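Side-chain contacts in USG-1 protein homolog (Pseudomonas aeruginosa, PDB 2HJS), which is of uncertain function but is probably an NAD(P)-dependent oxidoreductase of the aspartate-semialdehyde dehydrogenase family that works as a dimer: residues C132-E137 / L154-C159; S163-E168 / P188-R193; A201-V206 / S212-R217; G245-V250 / P282-D287. All blocks are in the same frame, centred on the assembly; numbering follows the deposited sequence.

Contacts 1 and 4, with centres 11 Å apart, use neighbouring strands of one mixed sheet, while contacts 2 and 3 lie in the loops and helix starts beside it. A158 CB of contact 1 lies 3.6 Å from L248 CD2 of contact 4. Contact 1 also meets contact 3, centred 12 Å away, where C132 SG packs 3.9 Å from I214 CD1. From contact 3 the chain of touches runs on to contact 2, about 14 Å between centres, through V203 and L165. All four contacts have at least one residue at the second subunit. A bound dioxane, probably from the crystallisation liquor, lies about 4 Å from the side chain of V206 in contact 3.

Contact 1: residues C132-E137 / L154-C159; sequences CAVAAE and LNLTAC
V134 meets the strand through a single methyl, CG1, which reaches two apolar partners on the same strand face. CG1 of V134 lies 4.0 Å from CD2 of L156 and 4.1 Å from CB of A158, so the two strand residues share one branch of the valine. The side chains of V134 and L156 cross obliquely, touching methyl to methyl. With CG1 anti to the backbone N (chi1 168°), this branch faces the strand while CG2 is turned elsewhere. The main chains stay well separated, 7.5 Å between the CA atoms of V134 and A158, and the contact is wholly apolar and buried.

Beyond this first shell, I218 of helix 213-225 also touches V134, and V235 backs L156. The helix that carries V134 starts just after C132, its N-cap residue. L156 is held in register by backbone bonds to N234 and T236 of strand 233-239. On the other face of the strand, T157 OG1 is hydrogen-bonded to T157 OG1 of the second subunit. A helix thus packs on one face of the mixed, largely antiparallel sheet of the semialdehyde dehydrogenase dimerisation domain, whose other face meets the second subunit.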
loop_
_atom_site.group_PDB
_atom_site.type_symbol
_atom_site.label_atom_id
_atom_site.label_comp_id
_atom_site.label_asym_id
_atom_site.label_seq_id
_atom_site.Cartn_x
_atom_site.Cartn_y
_atom_site.Cartn_z
ATOM N N CYS A 132 6.478 15.044 10.832
ATOM C CA CYS A 132 5.365 14.094 10.876
ATOM C C CYS A 132 5.938 12.668 10.917
ATOM O O CYS A 132 7.074 12.450 10.501
ATOM C CB CYS A 132 4.428 14.286 9.683
ATOM S SG CYS A 132 5.105 13.780 8.130
ATOM N N ALA A 133 5.171 11.728 11.459
ATOM C CA ALA A 133 5.638 10.371 11.667
ATOM C C ALA A 133 6.235 9.730 10.415
ATOM O O ALA A 133 7.317 9.113 10.478
ATOM C CB ALA A 133 4.506 9.482 12.221
ATOM N N VAL A 134 5.543 9.854 9.280
ATOM C CA VAL A 134 6.025 9.157 8.083
ATOM C C VAL A 134 7.399 9.676 7.639
ATOM O O VAL A 134 8.288 8.878 7.337
ATOM C CB VAL A 134 5.013 9.228 6.911
ATOM C CG1 VAL A 134 5.667 8.747 5.601
ATOM C CG2 VAL A 134 3.797 8.369 7.237
ATOM N N ALA A 135 7.564 10.998 7.595
ATOM C CA ALA A 135 8.836 11.585 7.225
ATOM C C ALA A 135 9.925 11.203 8.246
ATOM O O ALA A 135 11.078 10.950 7.866
ATOM C CB ALA A 135 8.721 13.096 7.146
ATOM N N ALA A 136 9.556 11.153 9.523
ATOM C CA ALA A 136 10.528 10.820 10.582
ATOM C C ALA A 136 11.032 9.419 10.414
ATOM O O ALA A 136 12.225 9.176 10.549
ATOM C CB ALA A 136 9.904 10.992 11.992
ATOM N N GLU A 137 10.121 8.499 10.103
ATOM C CA GLU A 137 10.463 7.073 9.972
ATOM C C GLU A 137 11.232 6.775 8.678
ATOM O O GLU A 137 12.184 6.004 8.676
ATOM C CB GLU A 137 9.209 6.199 10.114
ATOM C CG GLU A 137 8.544 6.396 11.478
ATOM C CD GLU A 137 7.007 6.308 11.450
ATOM O OE1 GLU A 137 6.400 6.181 10.344
ATOM O OE2 GLU A 137 6.414 6.374 12.557
ATOM N N LEU A 154 13.910 8.332 -5.218
ATOM C CA LEU A 154 13.338 7.733 -4.035
ATOM C C LEU A 154 11.833 7.633 -4.237
ATOM O O LEU A 154 11.176 8.644 -4.433
ATOM C CB LEU A 154 13.672 8.602 -2.823
ATOM C CG LEU A 154 13.171 8.208 -1.439
ATOM C CD1 LEU A 154 13.655 6.841 -1.099
ATOM C CD2 LEU A 154 13.706 9.215 -0.416
ATOM N N ASN A 155 11.309 6.415 -4.224
ATOM C CA ASN A 155 9.871 6.206 -4.295
ATOM C C ASN A 155 9.345 5.725 -2.949
ATOM O O ASN A 155 9.891 4.798 -2.359
ATOM C CB ASN A 155 9.492 5.231 -5.396
ATOM C CG ASN A 155 7.988 5.274 -5.724
ATOM O OD1 ASN A 155 7.154 4.605 -5.073
ATOM N ND2 ASN A 155 7.640 6.065 -6.708
ATOM N N LEU A 156 8.315 6.403 -2.455
ATOM C CA LEU A 156 7.649 6.018 -1.223
ATOM C C LEU A 156 6.162 5.794 -1.458
ATOM O O LEU A 156 5.470 6.665 -1.981
ATOM C CB LEU A 156 7.859 7.081 -0.146
ATOM C CG LEU A 156 7.009 6.998 1.126
ATOM C CD1 LEU A 156 7.351 5.748 1.994
ATOM C CD2 LEU A 156 7.191 8.280 1.931
ATOM N N THR A 157 5.677 4.611 -1.086
ATOM C CA THR A 157 4.243 4.384 -0.953
ATOM C C THR A 157 3.981 4.154 0.534
ATOM O O THR A 157 4.398 3.146 1.092
ATOM C CB THR A 157 3.761 3.159 -1.745
ATOM O OG1 THR A 157 4.087 3.328 -3.128
ATOM C CG2 THR A 157 2.244 2.983 -1.605
ATOM N N ALA A 158 3.287 5.083 1.170
ATOM C CA ALA A 158 3.044 4.983 2.593
ATOM C C ALA A 158 1.620 4.536 2.846
ATOM O O ALA A 158 0.687 5.175 2.367
ATOM C CB ALA A 158 3.303 6.337 3.261
ATOM N N CYS A 159 1.449 3.434 3.564
ATOM C CA CYS A 159 0.117 2.952 3.946
ATOM C C CYS A 159 -0.147 3.356 5.377
ATOM O O CYS A 159 0.480 2.831 6.314
ATOM C CB CYS A 159 0.017 1.446 3.790
ATOM S SG CYS A 159 0.312 0.934 2.060
#

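Contact 2: residues S163-E168 / P188-R193; sequences SSLGRE and PRLFDR
E168 and L190 mark the closest approach of the two backbones, with 7.5 Å between their CA atoms, where the start of a helix passes an irregular loop. L190 crosses this gap with its CD2 methyl, which lies 4.1 Å from the backbone carbon C of E168. Its other methyl, CD1, is more loosely placed, 4.4 Å from CB of E168. The leucine extends across because its CG stands anti to the backbone N (chi1 -170°). L165 reaches the same CD2 methyl from the other segment, its CD1 4.3 Å from CD2 of L190. L165 CD1 is also modelled at the edge of the F191 ring, but too close to be real, so that placement is doubtful and the leucine and glutamate contacts carry the interface.

Residues 188-193 belong to the loop between helices 167-181 and 213-225 of the dimerisation domain, which here returns along the start of helix 167-181. A 3-10 turn leads into that helix: G166 N is hydrogen-bonded to S163 O at 2.9 Å, and G166, at a positive phi of 87°, is the N-cap. Farther along the helix, E172 accepts a hydrogen bond from R189 N through OE2 and a weak one from L190 N through OE1. In the conformer given, E168 forms a salt bridge with K171. R193, farther along the loop, pairs with D280 of the second subunit.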
loop_
_atom_site.group_PDB
_atom_site.type_symbol
_atom_site.label_atom_id
_atom_site.label_comp_id
_atom_site.label_asym_id
_atom_site.label_seq_id
_atom_site.Cartn_x
_atom_site.Cartn_y
_atom_site.Cartn_z
ATOM N N SER A 163 -5.270 5.865 12.819
ATOM C CA SER A 163 -4.786 6.696 13.937
ATOM C C SER A 163 -4.088 7.959 13.413
ATOM O O SER A 163 -3.928 8.910 14.144
ATOM C CB SER A 163 -3.842 5.922 14.850
ATOM O OG SER A 163 -2.651 5.602 14.149
ATOM N N SER A 164 -3.690 7.969 12.137
ATOM C CA SER A 164 -3.125 9.178 11.529
ATOM C C SER A 164 -4.133 10.345 11.521
ATOM O O SER A 164 -3.742 11.506 11.414
ATOM C CB SER A 164 -2.632 8.880 10.109
ATOM O OG SER A 164 -1.345 8.249 10.113
ATOM N N LEU A 165 -5.420 10.019 11.651
ATOM C CA LEU A 165 -6.518 10.992 11.701
ATOM C C LEU A 165 -7.000 11.215 13.127
ATOM O O LEU A 165 -8.061 11.812 13.350
ATOM C CB LEU A 165 -7.709 10.524 10.831
ATOM C CG LEU A 165 -7.393 10.013 9.412
ATOM C CD1 LEU A 165 -8.597 9.306 8.848
ATOM C CD2 LEU A 165 -6.930 11.126 8.487
ATOM N N GLY A 166 -6.231 10.727 14.095
ATOM C CA GLY A 166 -6.562 10.921 15.496
ATOM C C GLY A 166 -7.498 9.846 15.993
ATOM O O GLY A 166 -7.816 8.923 15.253
ATOM N N ARG A 167 -7.955 9.981 17.237
ATOM C CA ARG A 167 -8.805 8.985 17.905
ATOM C C ARG A 167 -10.168 8.791 17.242
ATOM O O ARG A 167 -10.763 7.719 17.359
ATOM C CB ARG A 167 -9.039 9.361 19.375
ATOM C CG ARG A 167 -7.787 9.404 20.251
ATOM C CD ARG A 167 -8.167 9.210 21.699
ATOM N NE ARG A 167 -7.046 9.309 22.632
ATOM C CZ ARG A 167 -6.528 10.459 23.035
ATOM N NH1 ARG A 167 -5.525 10.473 23.903
ATOM N NH2 ARG A 167 -7.012 11.600 22.554
ATOM N N GLU A 168 -10.673 9.820 16.567
ATOM C CA GLU A 168 -11.955 9.704 15.877
ATOM C C GLU A 168 -11.862 8.779 14.659
ATOM O O GLU A 168 -12.843 8.129 14.306
ATOM C CB GLU A 168 -12.512 11.070 15.478
ATOM C CG GLU A 168 -13.002 11.923 16.656
ATOM C CD GLU A 168 -13.998 11.202 17.545
ATOM O OE1 GLU A 168 -15.038 10.740 17.026
ATOM O OE2 GLU A 168 -13.740 11.104 18.766
ATOM N N PRO A 188 -21.238 6.249 7.329
ATOM C CA PRO A 188 -19.982 6.962 7.564
ATOM C C PRO A 188 -20.226 8.326 8.208
ATOM O O PRO A 188 -21.180 9.021 7.843
ATOM C CB PRO A 188 -19.396 7.129 6.150
ATOM C CG PRO A 188 -20.207 6.246 5.257
ATOM C CD PRO A 188 -21.552 6.166 5.889
ATOM N N ARG A 189 -19.380 8.691 9.171
ATOM C CA ARG A 189 -19.487 9.987 9.855
ATOM C C ARG A 189 -18.268 10.886 9.606
ATOM O O ARG A 189 -18.426 12.013 9.133
ATOM C CB ARG A 189 -19.769 9.811 11.353
ATOM C CG ARG A 189 -21.184 9.345 11.642
ATOM C CD ARG A 189 -21.335 8.790 13.048
ATOM N NE ARG A 189 -22.543 7.966 13.160
ATOM C CZ ARG A 189 -22.868 7.223 14.217
ATOM N NH1 ARG A 189 -22.078 7.186 15.286
ATOM N NH2 ARG A 189 -23.989 6.509 14.207
ATOM N N LEU A 190 -17.068 10.393 9.914
ATOM C CA LEU A 190 -15.833 11.152 9.671
ATOM C C LEU A 190 -15.490 11.216 8.166
ATOM O O LEU A 190 -14.846 12.168 7.706
ATOM C CB LEU A 190 -14.654 10.575 10.487
ATOM C CG LEU A 190 -13.325 11.357 10.552
ATOM C CD1 LEU A 190 -13.400 12.578 11.485
ATOM C CD2 LEU A 190 -12.163 10.461 10.956
ATOM N N PHE A 191 -15.922 10.194 7.419
ATOM C CA PHE A 191 -15.775 10.138 5.964
ATOM C C PHE A 191 -17.137 10.138 5.290
ATOM O O PHE A 191 -18.166 10.001 5.954
ATOM C CB PHE A 191 -15.036 8.868 5.564
ATOM C CG PHE A 191 -13.658 8.789 6.105
ATOM C CD1 PHE A 191 -13.435 8.386 7.415
ATOM C CD2 PHE A 191 -12.573 9.124 5.306
ATOM C CE1 PHE A 191 -12.153 8.310 7.921
ATOM C CE2 PHE A 191 -11.276 9.049 5.802
ATOM C CZ PHE A 191 -11.067 8.637 7.107
ATOM N N ASP A 192 -17.140 10.291 3.968
ATOM C CA ASP A 192 -18.388 10.214 3.192
ATOM C C ASP A 192 -18.444 8.914 2.378
ATOM O O ASP A 192 -19.331 8.723 1.533
ATOM C CB ASP A 192 -18.579 11.463 2.306
ATOM C CG ASP A 192 -17.453 11.650 1.254
ATOM O OD1 ASP A 192 -16.308 11.135 1.417
ATOM O OD2 ASP A 192 -17.739 12.353 0.250
ATOM N N ARG A 193 -17.492 8.023 2.661
ATOM C CA ARG A 193 -17.437 6.708 2.037
ATOM C C ARG A 193 -16.926 5.667 3.044
ATOM O O ARG A 193 -16.446 6.012 4.132
ATOM C CB ARG A 193 -16.552 6.753 0.784
ATOM C CG ARG A 193 -15.045 6.815 1.074
ATOM C CD ARG A 193 -14.367 7.882 0.242
ATOM N NE ARG A 193 -14.210 7.446 -1.136
ATOM C CZ ARG A 193 -14.094 8.253 -2.188
ATOM N NH1 ARG A 193 -14.115 9.585 -2.067
ATOM N NH2 ARG A 193 -13.962 7.709 -3.387
#

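Contact 3: residues A201-V206 / S212-R217; sequences AQVGAV and SAIERR
R216 extends its guanidinium group toward the loop and reaches A205 through a water. One face of that group lies over CA of A213, 3.6 Å from its plane, and water 4 sits at the edge, in plane, taking a hydrogen bond from NH1 and giving one to A205 O. NH1 also has a weak bond to H211 O and a long, weak ion pair with D207; all this rests on one of two conformers and is tentative. The carboxylate of E215 is the second flat group: S212 N meets its OE1 from above the plane, 3.1 Å away along a nearly straight bond (173°), and R298 of the second subunit forms a salt bridge with the same OE1. S212 OG, held between its backbone N and carbonyl carbon (chi1 75°), accepts weakly from E215 N, completing a capping box, and donates to water 1.

Water 1 also accepts from V203 N and donates to E215 OE2. Waters 2 and 3 link the N-H groups of I214 and A213 to V203 O and A205 O. Waters thus carry the polar links, while direct contact is van der Waals: S212 CB lies 3.4 Å from V203 O, V206 CG1 3.9 Å from S212 N, and V203 CB 4.0 Å from I214 CG2. V203 and I214 in turn pack on Q239 and C237 of strand 233-239.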
loop_
_atom_site.group_PDB
_atom_site.type_symbol
_atom_site.label_atom_id
_atom_site.label_comp_id
_atom_site.label_asym_id
_atom_site.label_seq_id
_atom_site.Cartn_x
_atom_site.Cartn_y
_atom_site.Cartn_z
ATOM N N ALA A 201 -7.307 6.038 -1.880
ATOM C CA ALA A 201 -6.171 6.438 -2.717
ATOM C C ALA A 201 -5.340 7.583 -2.144
ATOM O O ALA A 201 -4.173 7.736 -2.504
ATOM C CB ALA A 201 -6.671 6.800 -4.133
ATOM N N GLN A 202 -5.954 8.400 -1.287
ATOM C CA GLN A 202 -5.338 9.598 -0.744
ATOM C C GLN A 202 -5.830 9.793 0.677
ATOM O O GLN A 202 -6.890 9.261 1.053
ATOM C CB GLN A 202 -5.708 10.849 -1.576
ATOM C CG GLN A 202 -7.164 11.230 -1.514
ATOM C CD GLN A 202 -7.634 11.946 -2.778
ATOM O OE1 GLN A 202 -7.208 11.624 -3.889
ATOM N NE2 GLN A 202 -8.490 12.934 -2.609
ATOM N N VAL A 203 -5.069 10.569 1.453
ATOM C CA VAL A 203 -5.482 10.968 2.811
ATOM C C VAL A 203 -5.904 12.469 2.790
ATOM O O VAL A 203 -5.068 13.360 2.728
ATOM C CB VAL A 203 -4.342 10.683 3.816
ATOM C CG1 VAL A 203 -4.681 11.174 5.224
ATOM C CG2 VAL A 203 -3.986 9.192 3.832
ATOM N N GLY A 204 -7.198 12.752 2.793
ATOM C CA GLY A 204 -7.675 14.141 2.783
ATOM C C GLY A 204 -7.769 14.615 1.344
ATOM O O GLY A 204 -7.401 13.869 0.433
ATOM N N ALA A 205 -8.250 15.845 1.145
ATOM C CA ALA A 205 -8.423 16.451 -0.172
ATOM C C ALA A 205 -7.075 16.736 -0.831
ATOM O O ALA A 205 -6.065 16.868 -0.162
ATOM C CB ALA A 205 -9.275 17.768 -0.063
ATOM N N VAL A 206 -7.056 16.812 -2.152
ATOM C CA VAL A 206 -5.808 17.111 -2.876
ATOM C C VAL A 206 -5.806 18.557 -3.375
ATOM O O VAL A 206 -6.875 19.144 -3.561
ATOM C CB VAL A 206 -5.560 16.078 -4.014
ATOM C CG1 VAL A 206 -5.317 14.696 -3.403
ATOM C CG2 VAL A 206 -6.737 16.045 -5.015
ATOM N N SER A 212 -1.894 15.568 -1.688
ATOM C CA SER A 212 -2.589 15.773 -0.414
ATOM C C SER A 212 -1.679 16.545 0.540
ATOM O O SER A 212 -0.474 16.680 0.291
ATOM C CB SER A 212 -3.008 14.428 0.181
ATOM O OG SER A 212 -1.873 13.767 0.714
ATOM N N ALA A 213 -2.253 17.058 1.625
ATOM C CA ALA A 213 -1.514 17.807 2.610
ATOM C C ALA A 213 -0.397 16.995 3.258
ATOM O O ALA A 213 0.715 17.510 3.457
ATOM C CB ALA A 213 -2.483 18.434 3.711
ATOM N N ILE A 214 -0.685 15.747 3.619
ATOM C CA ILE A 214 0.349 14.910 4.243
ATOM C C ILE A 214 1.505 14.628 3.263
ATOM O O ILE A 214 2.653 14.605 3.657
ATOM C CB ILE A 214 -0.243 13.607 4.903
ATOM C CG1 ILE A 214 0.831 12.870 5.711
ATOM C CG2 ILE A 214 -0.821 12.650 3.869
ATOM C CD1 ILE A 214 1.436 13.691 6.824
ATOM N N GLU A 215 1.187 14.452 1.991
ATOM C CA GLU A 215 2.187 14.232 0.935
ATOM C C GLU A 215 3.123 15.450 0.742
ATOM O O GLU A 215 4.343 15.289 0.579
ATOM C CB GLU A 215 1.479 13.892 -0.372
ATOM C CG GLU A 215 1.018 12.456 -0.423
ATOM C CD GLU A 215 -0.009 12.165 -1.514
ATOM O OE1 GLU A 215 -0.288 13.045 -2.389
ATOM O OE2 GLU A 215 -0.554 11.031 -1.497
ATOM N N ARG A 216 2.524 16.644 0.732
ATOM C CA ARG A 216 3.237 17.920 0.727
ATOM C C ARG A 216 4.152 18.029 1.929
ATOM O O ARG A 216 5.328 18.397 1.799
ATOM C CB ARG A 216 2.231 19.074 0.756
ATOM C CG ARG A 216 2.096 19.820 -0.557
ATOM C CD ARG A 216 0.666 20.226 -0.907
ATOM N NE ARG A 216 -0.115 20.889 0.150
ATOM C CZ ARG A 216 -1.423 20.686 0.311
ATOM N NH1 ARG A 216 -2.079 19.846 -0.490
ATOM N NH2 ARG A 216 -2.080 21.301 1.260
ATOM N N ARG A 217 3.609 17.717 3.103
ATOM C CA ARG A 217 4.369 17.807 4.346
ATOM C C ARG A 217 5.573 16.865 4.345
ATOM O O ARG A 217 6.697 17.266 4.675
ATOM C CB ARG A 217 3.490 17.570 5.570
ATOM C CG ARG A 217 4.237 17.904 6.852
ATOM C CD ARG A 217 3.449 17.624 8.122
ATOM N NE ARG A 217 4.310 17.801 9.288
ATOM C CZ ARG A 217 3.921 17.636 10.552
ATOM N NH1 ARG A 217 2.673 17.279 10.829
ATOM N NH2 ARG A 217 4.783 17.809 11.535
HETATM O O HOH W 1 -2.524 11.097 0.401
HETATM O O HOH W 2 -3.460 14.915 4.009
HETATM O O HOH W 3 -5.075 16.806 2.211
HETATM O O HOH W 4 -4.642 19.511 0.060
#

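Contact 4: residues G245-V250 / P282-D287; sequences GDSLSV and PTVVGD
G245, just before the strand, makes the closest approach to the helix, its CA 5.2 Å from that of V284. Having no side chain, it allows CB of V284 to come within 3.9 Å of G245 CA and CG1 of V284 within 3.6 Å of G245 C, and its backbone N is hydrogen-bonded to N317. D246 follows; its side chain leads away from V284 and packs on A133 and V134 of helix 133-145, and its backbone O lies 3.5 Å from CG1 of V284. S247 then brings its hydroxyl against the same methyl, OG to V284 CG1 3.3 Å. All three neighbours are thus met by one branch of the valine, set anti to its own carbonyl carbon (chi1 -64°).

Water 5 adds a polar bridge, donating to S247 OG and accepting from V284 N at the start of the short helix. T283, the N-cap, takes a bond from G286 N through OG1, and T283 N gives one to the anti lone pair of D287 OD2 at 2.8 Å. N198 of the second subunit also bonds to T283 OG1 and to V285 N. The chemistry is mixed: a methyl lies against polar backbone and hydroxyl oxygens, while a water links S247 to a helix N-H, so strand and helix start are joined without a direct polar bond between the two segments.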
loop_
_atom_site.group_PDB
_atom_site.type_symbol
_atom_site.label_atom_id
_atom_site.label_comp_id
_atom_site.label_asym_id
_atom_site.label_seq_id
_atom_site.Cartn_x
_atom_site.Cartn_y
_atom_site.Cartn_z
ATOM N N GLY A 245 -0.069 2.474 13.391
ATOM C CA GLY A 245 1.243 2.204 12.775
ATOM C C GLY A 245 1.340 2.632 11.325
ATOM O O GLY A 245 0.340 2.590 10.594
ATOM N N ASP A 246 2.532 3.073 10.909
ATOM C CA ASP A 246 2.805 3.361 9.491
ATOM C C ASP A 246 3.489 2.157 8.859
ATOM O O ASP A 246 4.371 1.587 9.482
ATOM C CB ASP A 246 3.746 4.560 9.356
ATOM C CG ASP A 246 3.130 5.845 9.852
ATOM O OD1 ASP A 246 1.889 6.057 9.699
ATOM O OD2 ASP A 246 3.906 6.651 10.398
ATOM N N SER A 247 3.073 1.769 7.652
ATOM C CA SER A 247 3.725 0.724 6.867
ATOM C C SER A 247 4.246 1.345 5.554
ATOM O O SER A 247 3.460 1.814 4.744
ATOM C CB SER A 247 2.736 -0.411 6.540
ATOM O OG SER A 247 2.151 -0.929 7.733
ATOM N N LEU A 248 5.558 1.354 5.347
ATOM C CA LEU A 248 6.130 2.071 4.210
ATOM C C LEU A 248 6.812 1.116 3.239
ATOM O O LEU A 248 7.582 0.265 3.661
ATOM C CB LEU A 248 7.167 3.106 4.677
ATOM C CG LEU A 248 6.816 4.018 5.869
ATOM C CD1 LEU A 248 7.965 4.993 6.127
ATOM C CD2 LEU A 248 5.516 4.779 5.593
ATOM N N SER A 249 6.533 1.277 1.949
ATOM C CA SER A 249 7.256 0.554 0.921
ATOM C C SER A 249 8.112 1.549 0.140
ATOM O O SER A 249 7.611 2.476 -0.488
ATOM C CB SER A 249 6.288 -0.195 0.007
ATOM O OG SER A 249 7.019 -0.796 -1.043
ATOM N N VAL A 250 9.423 1.354 0.221
ATOM C CA VAL A 250 10.402 2.296 -0.306
ATOM C C VAL A 250 11.196 1.631 -1.430
ATOM O O VAL A 250 11.552 0.466 -1.317
ATOM C CB VAL A 250 11.348 2.756 0.844
ATOM C CG1 VAL A 250 12.421 3.740 0.347
ATOM C CG2 VAL A 250 10.535 3.392 2.028
ATOM N N PRO A 282 8.485 -7.654 9.461
ATOM C CA PRO A 282 7.693 -7.074 10.531
ATOM C C PRO A 282 6.345 -6.527 10.049
ATOM O O PRO A 282 6.175 -6.200 8.841
ATOM C CB PRO A 282 8.568 -5.930 11.009
ATOM C CG PRO A 282 9.217 -5.429 9.720
ATOM C CD PRO A 282 9.455 -6.693 8.892
ATOM N N THR A 283 5.398 -6.410 10.978
ATOM C CA THR A 283 4.114 -5.735 10.671
ATOM C C THR A 283 3.779 -4.729 11.773
ATOM O O THR A 283 4.351 -4.804 12.868
ATOM C CB THR A 283 2.924 -6.726 10.544
ATOM O OG1 THR A 283 2.682 -7.331 11.824
ATOM C CG2 THR A 283 3.188 -7.786 9.485
ATOM N N VAL A 284 2.853 -3.799 11.506
ATOM C CA VAL A 284 2.457 -2.836 12.563
ATOM C C VAL A 284 1.806 -3.511 13.771
ATOM O O VAL A 284 2.045 -3.111 14.901
ATOM C CB VAL A 284 1.580 -1.654 12.036
ATOM C CG1 VAL A 284 2.386 -0.812 11.051
ATOM C CG2 VAL A 284 0.263 -2.152 11.414
ATOM N N VAL A 285 0.982 -4.524 13.532
ATOM C CA VAL A 285 0.266 -5.194 14.622
ATOM C C VAL A 285 1.206 -6.129 15.400
ATOM O O VAL A 285 1.237 -6.105 16.631
ATOM C CB VAL A 285 -0.935 -6.012 14.108
ATOM C CG1 VAL A 285 -1.396 -7.010 15.180
ATOM C CG2 VAL A 285 -2.084 -5.065 13.694
ATOM N N GLY A 286 1.971 -6.931 14.665
ATOM C CA GLY A 286 2.889 -7.866 15.250
ATOM C C GLY A 286 4.102 -7.267 15.925
ATOM O O GLY A 286 4.547 -7.798 16.927
ATOM N N ASP A 287 4.655 -6.182 15.383
ATOM C CA ASP A 287 5.963 -5.714 15.857
ATOM C C ASP A 287 6.046 -4.262 16.298
ATOM O O ASP A 287 6.643 -3.969 17.319
ATOM C CB ASP A 287 7.024 -5.960 14.801
ATOM C CG ASP A 287 7.032 -7.386 14.322
ATOM O OD1 ASP A 287 7.637 -8.231 15.020
ATOM O OD2 ASP A 287 6.415 -7.662 13.262
HETATM O O HOH W 5 2.316 -3.665 8.673
#